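Local coordinates for protein sialidase B (Streptococcus pneumoniae TIGR4, PDB 4XJA) that hydrolyses alpha-(2->3), alpha-(2->6) and alpha-(2->8) linkages of terminal sialic acids in oligosaccharides, glycoproteins and glycolipids, at residues I237-S242 against A285-S290; F517-T522 against I546-Y551. The protein carries 1 engineered substitution. All blocks are in the same frame, centred on the assembly; numbering follows the deposited sequence.

Contact 1 (I237-S242 against A285-S290); sequences INIATS and ASFIDS. With SFJ ((2R,3R,4R,5R,6R)-5-acetamido-2,3-difluoro-4-hydroxy-6-[(1R,2R)-1,2,3-trihydroxypropyl]tetrahydro-2H-pyran-2-carboxylic acid), chain F.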
loop_
_atom_site.group_PDB
_atom_site.type_symbol
_atom_site.label_atom_id
_atom_site.label_comp_id
_atom_site.label_asym_id
_atom_site.label_seq_id
_atom_site.Cartn_x
_atom_site.Cartn_y
_atom_site.Cartn_z
ATOM N N ILE A 237 -3.749 -7.764 9.590
ATOM C CA ILE A 237 -4.053 -6.557 8.830
ATOM C C ILE A 237 -5.359 -6.002 9.375
ATOM O O ILE A 237 -6.307 -6.761 9.614
ATOM C CB ILE A 237 -4.237 -6.855 7.309
ATOM C CG1 ILE A 237 -3.011 -7.576 6.725
ATOM C CG2 ILE A 237 -4.503 -5.563 6.519
ATOM C CD1 ILE A 237 -3.238 -8.093 5.304
ATOM N N ASN A 238 -5.383 -4.692 9.605
ATOM C CA ASN A 238 -6.597 -3.980 9.986
ATOM C C ASN A 238 -6.930 -3.002 8.862
ATOM O O ASN A 238 -6.077 -2.695 8.033
ATOM C CB ASN A 238 -6.387 -3.173 11.293
ATOM C CG ASN A 238 -6.214 -4.047 12.521
ATOM O OD1 ASN A 238 -6.776 -5.134 12.606
ATOM N ND2 ASN A 238 -5.434 -3.562 13.497
ATOM N N ILE A 239 -8.159 -2.496 8.844
ATOM C CA ILE A 239 -8.517 -1.442 7.899
ATOM C C ILE A 239 -8.533 -0.120 8.641
ATOM O O ILE A 239 -9.243 0.013 9.650
ATOM C CB ILE A 239 -9.915 -1.663 7.285
ATOM C CG1 ILE A 239 -10.026 -3.056 6.649
ATOM C CG2 ILE A 239 -10.246 -0.539 6.284
ATOM C CD1 ILE A 239 -9.034 -3.335 5.506
ATOM N N ALA A 240 -7.757 0.857 8.158
ATOM C CA ALA A 240 -7.730 2.188 8.778
ATOM C C ALA A 240 -8.265 3.255 7.837
ATOM O O ALA A 240 -8.256 3.078 6.619
ATOM C CB ALA A 240 -6.334 2.557 9.243
ATOM N N THR A 241 -8.718 4.374 8.409
ATOM C CA THR A 241 -9.251 5.474 7.613
ATOM C C THR A 241 -8.728 6.812 8.135
ATOM O O THR A 241 -8.313 6.929 9.296
ATOM C CB THR A 241 -10.816 5.507 7.592
ATOM O OG1 THR A 241 -11.313 5.755 8.909
ATOM C CG2 THR A 241 -11.413 4.196 7.068
ATOM N N SER A 242 -8.760 7.816 7.264
ATOM C CA SER A 242 -8.325 9.177 7.593
ATOM C C SER A 242 -9.087 10.070 6.636
ATOM O O SER A 242 -9.438 9.629 5.538
ATOM C CB SER A 242 -6.823 9.333 7.351
ATOM O OG SER A 242 -6.387 10.672 7.569
ATOM N N ALA A 285 -6.197 -13.426 12.650
ATOM C CA ALA A 285 -7.284 -13.090 11.740
ATOM C C ALA A 285 -6.941 -11.757 11.085
ATOM O O ALA A 285 -6.093 -11.010 11.595
ATOM C CB ALA A 285 -8.603 -13.011 12.493
ATOM N N SER A 286 -7.571 -11.447 9.955
ATOM C CA SER A 286 -7.258 -10.192 9.263
ATOM C C SER A 286 -8.399 -9.673 8.393
ATOM O O SER A 286 -9.348 -10.404 8.091
ATOM C CB SER A 286 -5.985 -10.331 8.424
ATOM O OG SER A 286 -6.100 -11.380 7.474
ATOM N N PHE A 287 -8.292 -8.401 8.006
ATOM C CA PHE A 287 -9.158 -7.785 6.997
ATOM C C PHE A 287 -8.280 -7.419 5.812
ATOM O O PHE A 287 -7.098 -7.185 5.984
ATOM C CB PHE A 287 -9.797 -6.510 7.562
ATOM C CG PHE A 287 -10.690 -6.758 8.744
ATOM C CD1 PHE A 287 -12.017 -7.106 8.564
ATOM C CD2 PHE A 287 -10.193 -6.659 10.034
ATOM C CE1 PHE A 287 -12.844 -7.345 9.655
ATOM C CE2 PHE A 287 -11.006 -6.885 11.127
ATOM C CZ PHE A 287 -12.334 -7.229 10.939
ATOM N N ILE A 288 -8.836 -7.371 4.605
ATOM C CA ILE A 288 -8.007 -7.045 3.444
ATOM C C ILE A 288 -8.866 -6.543 2.290
ATOM O O ILE A 288 -9.974 -7.043 2.091
ATOM C CB ILE A 288 -7.127 -8.271 3.034
ATOM C CG1 ILE A 288 -6.262 -7.974 1.810
ATOM C CG2 ILE A 288 -7.977 -9.531 2.812
ATOM C CD1 ILE A 288 -5.246 -9.070 1.554
ATOM N N ASP A 289 -8.361 -5.540 1.566
ATOM C CA ASP A 289 -9.026 -4.969 0.388
ATOM C C ASP A 289 -10.339 -4.255 0.724
ATOM O O ASP A 289 -11.409 -4.862 0.685
ATOM C CB ASP A 289 -9.278 -6.038 -0.688
ATOM C CG ASP A 289 -7.991 -6.593 -1.287
ATOM O OD1 ASP A 289 -6.911 -6.034 -1.009
ATOM O OD2 ASP A 289 -8.068 -7.579 -2.058
ATOM N N SER A 290 -10.259 -2.967 1.038
ATOM C CA SER A 290 -11.446 -2.205 1.397
ATOM C C SER A 290 -11.957 -1.372 0.229
ATOM O O SER A 290 -11.247 -1.138 -0.756
ATOM C CB SER A 290 -11.194 -1.300 2.621
ATOM O OG SER A 290 -10.104 -0.402 2.430
HETATM C C11 SFJ F . -7.781 -10.920 -1.124
HETATM C C9 SFJ F . -3.841 -13.025 -5.561
HETATM C C10 SFJ F . -6.335 -10.750 -1.593
HETATM C C1 SFJ F . -1.744 -7.989 -5.676
HETATM C C7 SFJ F . -3.668 -11.380 -3.834
HETATM C C4 SFJ F . -4.420 -7.788 -2.758
HETATM C C3 SFJ F . -2.974 -7.516 -3.337
HETATM C C5 SFJ F . -4.689 -9.311 -2.722
HETATM C C6 SFJ F . -4.401 -9.989 -4.055
HETATM C C2 SFJ F . -2.586 -8.620 -4.524
HETATM N N5 SFJ F . -6.038 -9.626 -2.281
HETATM O O10 SFJ F . -5.516 -11.584 -1.300
HETATM O O9 SFJ F . -4.085 -13.948 -4.546
HETATM O O1A SFJ F . -1.946 -8.391 -6.829
HETATM O O8 SFJ F . -2.553 -11.195 -6.064
HETATM O O7 SFJ F . -2.821 -11.523 -2.686
HETATM O O4 SFJ F . -4.664 -7.205 -1.554
HETATM O O6 SFJ F . -3.758 -9.171 -4.978
HETATM F FAI SFJ F . -2.294 -7.552 -2.520
HETATM F FAJ SFJ F . -1.786 -9.535 -4.218
HETATM O O1B SFJ F . -0.887 -7.201 -5.275
HETATM C C8 SFJ F . -2.900 -12.044 -5.021
#

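Contact 2 (F517-T522 against I546-Y551); sequences FFRTTT and IQQTSY. With SFJ ((2R,3R,4R,5R,6R)-5-acetamido-2,3-difluoro-4-hydroxy-6-[(1R,2R)-1,2,3-trihydroxypropyl]tetrahydro-2H-pyran-2-carboxylic acid), chain F.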
loop_
_atom_site.group_PDB
_atom_site.type_symbol
_atom_site.label_atom_id
_atom_site.label_comp_id
_atom_site.label_asym_id
_atom_site.label_seq_id
_atom_site.Cartn_x
_atom_site.Cartn_y
_atom_site.Cartn_z
ATOM N N PHE A 517 -14.061 -0.784 -15.459
ATOM C CA PHE A 517 -12.706 -1.063 -15.936
ATOM C C PHE A 517 -12.037 -2.089 -15.011
ATOM O O PHE A 517 -12.060 -1.934 -13.787
ATOM C CB PHE A 517 -11.889 0.242 -15.967
ATOM C CG PHE A 517 -12.451 1.287 -16.888
ATOM C CD1 PHE A 517 -12.192 1.236 -18.252
ATOM C CD2 PHE A 517 -13.251 2.309 -16.398
ATOM C CE1 PHE A 517 -12.710 2.198 -19.115
ATOM C CE2 PHE A 517 -13.779 3.273 -17.253
ATOM C CZ PHE A 517 -13.507 3.214 -18.617
ATOM N N PHE A 518 -11.448 -3.140 -15.573
ATOM C CA PHE A 518 -10.888 -4.180 -14.722
ATOM C C PHE A 518 -9.578 -4.816 -15.158
ATOM O O PHE A 518 -9.225 -4.836 -16.348
ATOM C CB PHE A 518 -11.934 -5.254 -14.344
ATOM C CG PHE A 518 -12.495 -6.028 -15.506
ATOM C CD1 PHE A 518 -13.453 -5.466 -16.340
ATOM C CD2 PHE A 518 -12.099 -7.344 -15.734
ATOM C CE1 PHE A 518 -13.995 -6.198 -17.394
ATOM C CE2 PHE A 518 -12.623 -8.070 -16.786
ATOM C CZ PHE A 518 -13.571 -7.499 -17.617
ATOM N N ARG A 519 -8.862 -5.310 -14.147
ATOM C CA ARG A 519 -7.606 -6.043 -14.303
ATOM C C ARG A 519 -7.873 -7.425 -14.879
ATOM O O ARG A 519 -8.872 -8.069 -14.543
ATOM C CB ARG A 519 -6.951 -6.183 -12.920
ATOM C CG ARG A 519 -5.670 -7.013 -12.834
ATOM C CD ARG A 519 -5.243 -7.084 -11.374
ATOM N NE ARG A 519 -4.188 -8.062 -11.116
ATOM C CZ ARG A 519 -3.583 -8.195 -9.943
ATOM N NH1 ARG A 519 -3.922 -7.403 -8.930
ATOM N NH2 ARG A 519 -2.639 -9.112 -9.790
ATOM N N THR A 520 -6.983 -7.882 -15.753
ATOM C CA THR A 520 -7.120 -9.202 -16.365
ATOM C C THR A 520 -5.797 -9.958 -16.310
ATOM O O THR A 520 -4.863 -9.571 -15.605
ATOM C CB THR A 520 -7.516 -9.104 -17.850
ATOM O OG1 THR A 520 -6.374 -8.688 -18.613
ATOM C CG2 THR A 520 -8.666 -8.102 -18.061
ATOM N N THR A 521 -5.713 -11.019 -17.099
ATOM C CA THR A 521 -4.504 -11.818 -17.194
ATOM C C THR A 521 -3.929 -11.719 -18.602
ATOM O O THR A 521 -3.108 -12.545 -18.993
ATOM C CB THR A 521 -4.800 -13.292 -16.911
ATOM O OG1 THR A 521 -5.918 -13.692 -17.716
ATOM C CG2 THR A 521 -5.143 -13.500 -15.443
ATOM N N THR A 522 -4.367 -10.714 -19.362
ATOM C CA THR A 522 -3.984 -10.608 -20.776
ATOM C C THR A 522 -2.960 -9.534 -21.081
ATOM O O THR A 522 -2.557 -9.387 -22.231
ATOM C CB THR A 522 -5.196 -10.324 -21.700
ATOM O OG1 THR A 522 -5.717 -9.015 -21.434
ATOM C CG2 THR A 522 -6.283 -11.367 -21.504
ATOM N N ILE A 546 -2.711 1.163 -23.318
ATOM C CA ILE A 546 -2.136 1.004 -21.986
ATOM C C ILE A 546 -1.692 -0.447 -21.838
ATOM O O ILE A 546 -2.437 -1.368 -22.183
ATOM C CB ILE A 546 -3.149 1.327 -20.872
ATOM C CG1 ILE A 546 -3.735 2.729 -21.051
ATOM C CG2 ILE A 546 -2.500 1.182 -19.487
ATOM C CD1 ILE A 546 -4.955 2.983 -20.175
ATOM N N GLN A 547 -0.478 -0.651 -21.338
ATOM C CA GLN A 547 0.015 -2.004 -21.102
ATOM C C GLN A 547 0.089 -2.326 -19.614
ATOM O O GLN A 547 0.494 -1.497 -18.814
ATOM C CB GLN A 547 1.394 -2.184 -21.744
ATOM C CG GLN A 547 1.313 -2.442 -23.235
ATOM C CD GLN A 547 2.296 -1.618 -24.027
ATOM O OE1 GLN A 547 3.509 -1.718 -23.832
ATOM N NE2 GLN A 547 1.778 -0.795 -24.937
ATOM N N GLN A 548 -0.293 -3.544 -19.254
ATOM C CA GLN A 548 -0.056 -4.038 -17.912
ATOM C C GLN A 548 0.765 -5.310 -18.047
ATOM O O GLN A 548 0.991 -5.807 -19.150
ATOM C CB GLN A 548 -1.383 -4.301 -17.174
ATOM C CG GLN A 548 -2.061 -3.018 -16.627
ATOM C CD GLN A 548 -3.006 -3.292 -15.461
ATOM O OE1 GLN A 548 -3.347 -4.439 -15.187
ATOM N NE2 GLN A 548 -3.415 -2.233 -14.755
ATOM N N THR A 549 1.221 -5.829 -16.921
ATOM C CA THR A 549 1.901 -7.110 -16.903
ATOM C C THR A 549 0.892 -8.228 -17.088
ATOM O O THR A 549 -0.322 -7.990 -17.047
ATOM C CB THR A 549 2.592 -7.313 -15.570
ATOM O OG1 THR A 549 1.614 -7.220 -14.531
ATOM C CG2 THR A 549 3.652 -6.225 -15.358
ATOM N N SER A 550 1.397 -9.448 -17.272
ATOM C CA SER A 550 0.547 -10.628 -17.411
ATOM C C SER A 550 -0.319 -10.822 -16.169
ATOM O O SER A 550 -1.460 -11.272 -16.260
ATOM C CB SER A 550 1.410 -11.876 -17.637
ATOM O OG SER A 550 2.244 -12.120 -16.511
ATOM N N TYR A 551 0.220 -10.503 -14.996
ATOM C CA TYR A 551 -0.558 -10.678 -13.765
ATOM C C TYR A 551 -1.457 -9.475 -13.480
ATOM O O TYR A 551 -2.479 -9.612 -12.805
ATOM C CB TYR A 551 0.340 -10.972 -12.561
ATOM C CG TYR A 551 1.493 -10.027 -12.424
ATOM C CD1 TYR A 551 1.342 -8.805 -11.769
ATOM C CD2 TYR A 551 2.734 -10.347 -12.932
ATOM C CE1 TYR A 551 2.393 -7.932 -11.644
ATOM C CE2 TYR A 551 3.803 -9.473 -12.804
ATOM C CZ TYR A 551 3.618 -8.274 -12.154
ATOM O OH TYR A 551 4.665 -7.405 -12.018
HETATM C C11 SFJ F . -7.781 -10.920 -1.124
HETATM C C9 SFJ F . -3.841 -13.025 -5.561
HETATM C C10 SFJ F . -6.335 -10.750 -1.593
HETATM C C1 SFJ F . -1.744 -7.989 -5.676
HETATM C C7 SFJ F . -3.668 -11.380 -3.834
HETATM C C4 SFJ F . -4.420 -7.788 -2.758
HETATM C C3 SFJ F . -2.974 -7.516 -3.337
HETATM C C5 SFJ F . -4.689 -9.311 -2.722
HETATM C C6 SFJ F . -4.401 -9.989 -4.055
HETATM C C2 SFJ F . -2.586 -8.620 -4.524
HETATM N N5 SFJ F . -6.038 -9.626 -2.281
HETATM O O10 SFJ F . -5.516 -11.584 -1.300
HETATM O O9 SFJ F . -4.085 -13.948 -4.546
HETATM O O1A SFJ F . -1.946 -8.391 -6.829
HETATM O O8 SFJ F . -2.553 -11.195 -6.064
HETATM O O7 SFJ F . -2.821 -11.523 -2.686
HETATM O O4 SFJ F . -4.664 -7.205 -1.554
HETATM O O6 SFJ F . -3.758 -9.171 -4.978
HETATM F FAI SFJ F . -2.294 -7.552 -2.520
HETATM F FAJ SFJ F . -1.786 -9.535 -4.218
HETATM O O1B SFJ F . -0.887 -7.201 -5.275
HETATM C C8 SFJ F . -2.900 -12.044 -5.021
HETATM O O HOH W 1 -4.753 -6.236 -16.675
HETATM O O HOH W 2 -2.946 -8.299 -17.326
#

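Contact 1 (I237-S242 against A285-S290)
Ile239 lays its CG1 against Phe287 CB at 3.6 Å, the two side chains crossing at about a right angle. The contact joins neighbouring blades of the sialidase beta-propeller: strand 237-244 belongs to one four-stranded antiparallel sheet, strand 286-294 to the next sheet in the chain. The two short segments splay at 57°, so their backbones meet at one end only. There Phe287 N donates a nearly straight hydrogen bond to Ile237 O, 3.0 Å long, although it reaches that oxygen from above the carbonyl plane. Most of the remaining contact is made by isoleucine carbons. Ile237 holds CG2 anti to its backbone N (CG1 at chi1 -55°), which sets this methyl against Phe287 O at 3.1 Å, a tight fit; the CG2 methyl and the CB methine face a buried carbonyl oxygen that has no polar partner in the model. Further along, Ile239 CG2 rests 3.9 Å from Ser290 OG, whose hydroxyl is hydrogen-bonded to that of Ser222. Ser286 likewise finds its polar partner outside the pair, in Ser233. The Phe287 ring stacks with Phe260 and meets Phe436 edge-to-face. Ile288 and Asp289 carry this blade junction to the ligand pocket. Ile288 CD1 touches Ile237 CD1 at 4.4 Å and also lies 3.7 Å from SFJ O4, with Asp232, probably the proton acceptor, close beside it. Asp289 leaves its backbone on the side away from strand 237-242 and divides its carboxylate between two groups of the ligand: OD1 accepts from SFJ O4 at 2.6 Å, while OD2 takes the N-H of SFJ N5 at 2.9 Å.

Contact 2 (F517-T522 against I546-Y551)
Arg519 starts with CG anti to its amide nitrogen (chi1 176°) and stays extended through CG, CD and NE, which carries the guanidinium across to the backbone carbonyl of Tyr551. It meets that carbonyl side-on and nearly in its own plane, two nitrogens converging on one oxygen: NE to Tyr551 O at 2.9 Å, and NH2 to the same oxygen at 3.1 Å. NE lies only slightly tilted from the carbonyl plane, whereas NH2 sits well above it. Residues 548-551 run almost perpendicular to 519-522. Thr521 CA approaches Ser550 O to 3.2 Å in a CA-H...O contact, and two waters help: water 1 bridges Thr520 N and Gln548 OE1, water 2 links Thr520 O with Thr549 O. Thr520 itself closes an ST turn, its OG1 accepting from Thr522 N at 2.9 Å. The Gln548 amide, turned 72° from the guanidinium plane, is held by Thr574 and Thr553. The Tyr551 ring turns an edge to Arg519 NH2, has Thr549 OG1 over one face and stacks with Trp636. Along the adjoining NH1/NH2 edge the guanidinium of Arg519 meets the ligand, NH1 and NH2 both donating to the carboxylate oxygen SFJ O1A, at 3.0 and 3.1 Å, while NH1 also forms a salt bridge to Glu503. Arg519 thus matches one member of the arginine triad by which sialidases hold the substrate carboxylate, with Arg207 and Arg581 as the others. Bonds from NE and both NH groups should fix its rotation, and the carbonyl of Tyr551 probably acts as a second-shell group that helps aim it.

Overall arrangement
Contacts 1 and 2 lie in different parts of the propeller, their centres 25 Å apart and their nearest atoms about 8 Å apart, and they follow one another along the chain without touching. What joins them is SFJ. Segment 285-290 supplies the Asp289 carboxylate for the 4-hydroxyl and acetamido nitrogen, and contact 2 the Arg519 guanidinium for the carboxylate of SFJ, so the ring is spanned between them; Arg207, Arg581 and Asn314 add further bonds. Both border probable catalytic groups: side chain to side chain, nearest atoms, Ile288 is about 4 Å from Asp232 and Arg519 about 3 Å from Tyr615.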